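Local coordinates for protein endo-1,3-beta-glucanase, family GH16 (Zobellia galactanivorans, PDB 5FUI) that probably binds laminarin, a beta-1,3-glucan, as the C-terminal family 6 carbohydrate-binding module of a marine bacterial laminarinase, at residues S43-P48 against G121-N126. Residues are numbered along the deposited sequence; the frame is centred on the assembly and turned at random.
Sequences SWMSYP and GGWNIN. With MG (magnesium ion), chain E; APY (2-aminomethyl-pyridine), chain C.
One residue beyond the point where Ile125 meets Met45, the magnesium ion is gripped twice by Asn126, through backbone O and side-chain OD1, each 2.4 Å from the metal. This chelate depends on CG standing anti to the backbone N (chi1 -180°), which leaves the amide on the carbonyl side of its own residue. A water at 2.3 Å from the magnesium, together with Glu14, Glu16 and the backbone O of Glu34, completes the six-oxygen shell, while Asn126 ND2 is hydrogen-bonded to Glu31, a second-shell contact that agrees with OD1, and not ND2, facing the metal.

The contact between the segments is apolar and small, with 87 Å² buried and no hydrogen bond across it. Both close approaches run through one methyl: Met45 CE lies 3.7 Å from Ile125 CG2 and, at the same time, 4.3 Å from Trp123 CH2, approaching the indole obliquely. Bends at chi2 (88°) and chi3 (79°) fold the thioether so that its methyl reaches both partners, which lie on the same side of it. The Met45 and Ile125 side chains run past each other in opposite senses. With CA atoms 10.8 Å apart, Met45 and Ile125 are separated by the spacing of facing sheets, not of paired strands. Alternation along the strand turns Trp44 the other way, where the 2-aminomethyl-pyridine C4 sits 3.8 Å above the centre of its indole plane, a ligand pocket shared with Asp76, Gly115 and Tyr117.

Such facing sheets define the beta-sandwich of family 6 modules: strand 44-52, flanked by 20-22 and 110-118, packs its Met45 side against strand 124-131, flanked by 10-14 and 56-66. Ile125 also touches Leu116, Tyr62 and Val64, and Trp123 stacks with Phe73, extending this core into strands of both sheets.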
loop_
_atom_site.group_PDB
_atom_site.type_symbol
_atom_site.label_atom_id
_atom_site.label_comp_id
_atom_site.label_asym_id
_atom_site.label_seq_id
_atom_site.Cartn_x
_atom_site.Cartn_y
_atom_site.Cartn_z
ATOM N N SER A 43 4.761 -0.987 11.727
ATOM C CA SER A 43 4.222 0.255 11.128
ATOM C C SER A 43 2.959 -0.059 10.299
ATOM O O SER A 43 2.783 -1.167 9.824
ATOM C CB SER A 43 5.255 0.810 10.175
ATOM O OG SER A 43 6.460 1.138 10.861
ATOM N N TRP A 44 2.079 0.940 10.165
ATOM C CA TRP A 44 0.933 0.807 9.324
ATOM C C TRP A 44 0.379 2.123 8.897
ATOM O O TRP A 44 0.750 3.195 9.459
ATOM C CB TRP A 44 -0.188 -0.054 9.986
ATOM C CG TRP A 44 -0.585 0.446 11.386
ATOM C CD1 TRP A 44 -0.090 0.054 12.621
ATOM C CD2 TRP A 44 -1.526 1.553 11.668
ATOM N NE1 TRP A 44 -0.673 0.790 13.642
ATOM C CE2 TRP A 44 -1.523 1.749 13.103
ATOM C CE3 TRP A 44 -2.282 2.447 10.851
ATOM C CZ2 TRP A 44 -2.269 2.729 13.700
ATOM C CZ3 TRP A 44 -3.097 3.415 11.511
ATOM C CH2 TRP A 44 -3.075 3.522 12.892
ATOM N N MET A 45 -0.525 2.079 7.919
ATOM C CA MET A 45 -1.189 3.295 7.430
ATOM C C MET A 45 -2.623 2.937 7.153
ATOM O O MET A 45 -2.896 1.831 6.649
ATOM C CB MET A 45 -0.542 3.804 6.161
ATOM C CG MET A 45 0.915 4.200 6.277
ATOM S SD MET A 45 2.080 2.760 5.985
ATOM C CE MET A 45 2.042 2.694 4.242
ATOM N N SER A 46 -3.534 3.868 7.347
ATOM C CA SER A 46 -4.954 3.598 7.126
ATOM C C SER A 46 -5.567 4.724 6.262
ATOM O O SER A 46 -5.383 5.895 6.571
ATOM C CB SER A 46 -5.652 3.529 8.501
ATOM O OG SER A 46 -7.032 3.327 8.472
ATOM N N TYR A 47 -6.368 4.333 5.269
ATOM C CA TYR A 47 -6.973 5.260 4.272
ATOM C C TYR A 47 -8.499 5.084 4.304
ATOM O O TYR A 47 -9.032 4.079 3.872
ATOM C CB TYR A 47 -6.443 4.861 2.884
ATOM C CG TYR A 47 -4.937 4.844 2.793
ATOM C CD1 TYR A 47 -4.190 3.684 3.143
ATOM C CD2 TYR A 47 -4.210 6.024 2.407
ATOM C CE1 TYR A 47 -2.791 3.680 3.057
ATOM C CE2 TYR A 47 -2.806 6.007 2.331
ATOM C CZ TYR A 47 -2.096 4.837 2.720
ATOM O OH TYR A 47 -0.749 4.757 2.687
ATOM N N PRO A 48 -9.237 6.054 4.864
ATOM C CA PRO A 48 -10.706 5.915 4.928
ATOM C C PRO A 48 -11.379 6.208 3.554
ATOM O O PRO A 48 -10.839 6.894 2.665
ATOM C CB PRO A 48 -11.107 6.960 5.960
ATOM C CG PRO A 48 -10.151 8.063 5.662
ATOM C CD PRO A 48 -8.810 7.280 5.573
ATOM N N GLY A 121 9.603 -4.536 7.957
ATOM C CA GLY A 121 9.928 -3.218 7.472
ATOM C C GLY A 121 11.040 -3.188 6.408
ATOM O O GLY A 121 11.447 -4.215 5.837
ATOM N N GLY A 122 11.471 -1.924 6.162
ATOM C CA GLY A 122 12.573 -1.710 5.207
ATOM C C GLY A 122 12.124 -1.529 3.768
ATOM O O GLY A 122 12.878 -1.814 2.879
ATOM N N TRP A 123 10.923 -1.028 3.571
ATOM C CA TRP A 123 10.347 -0.767 2.252
ATOM C C TRP A 123 9.686 0.586 2.261
ATOM O O TRP A 123 9.360 1.153 3.348
ATOM C CB TRP A 123 9.342 -1.886 1.823
ATOM C CG TRP A 123 8.222 -2.086 2.849
ATOM C CD1 TRP A 123 8.327 -2.785 4.036
ATOM C CD2 TRP A 123 6.862 -1.539 2.802
ATOM N NE1 TRP A 123 7.106 -2.782 4.716
ATOM C CE2 TRP A 123 6.205 -1.986 3.998
ATOM C CE3 TRP A 123 6.140 -0.728 1.895
ATOM C CZ2 TRP A 123 4.891 -1.642 4.286
ATOM C CZ3 TRP A 123 4.780 -0.447 2.189
ATOM C CH2 TRP A 123 4.199 -0.894 3.371
ATOM N N ASN A 124 9.602 1.161 1.031
ATOM C CA ASN A 124 8.949 2.499 0.837
ATOM C C ASN A 124 7.729 2.327 -0.042
ATOM O O ASN A 124 7.701 1.347 -0.881
ATOM C CB ASN A 124 9.876 3.468 0.143
ATOM C CG ASN A 124 11.089 3.901 0.984
ATOM O OD1 ASN A 124 12.108 4.358 0.382
ATOM N ND2 ASN A 124 11.047 3.737 2.267
ATOM N N ILE A 125 6.744 3.225 0.030
ATOM C CA ILE A 125 5.636 3.170 -0.915
ATOM C C ILE A 125 5.203 4.581 -1.341
ATOM O O ILE A 125 5.089 5.480 -0.510
ATOM C CB ILE A 125 4.460 2.347 -0.299
ATOM C CG1 ILE A 125 3.302 2.351 -1.285
ATOM C CG2 ILE A 125 4.033 2.947 1.110
ATOM C CD1 ILE A 125 2.260 1.270 -0.965
ATOM N N ASN A 126 4.958 4.715 -2.638
ATOM C CA ASN A 126 4.631 5.982 -3.267
ATOM C C ASN A 126 3.079 6.138 -3.409
ATOM O O ASN A 126 2.495 7.177 -2.993
ATOM C CB ASN A 126 5.328 6.095 -4.654
ATOM C CG ASN A 126 5.047 7.390 -5.389
ATOM O OD1 ASN A 126 4.504 8.328 -4.852
ATOM N ND2 ASN A 126 5.460 7.440 -6.672
HETATM MG MG MG E . 3.153 9.448 -3.272
HETATM N N APY C . -5.642 -2.233 9.177
HETATM C CM APY C . -4.380 -1.525 9.085
HETATM C C2 APY C . -4.576 -0.925 10.467
HETATM C C3 APY C . -3.952 -1.521 11.537
HETATM C C4 APY C . -4.166 -1.055 12.857
HETATM C C5 APY C . -5.109 -0.032 13.066
HETATM C C6 APY C . -5.747 0.557 11.987
HETATM N N1 APY C . -5.506 0.064 10.719
HETATM O O HOH W 1 2.983 11.486 -4.407
#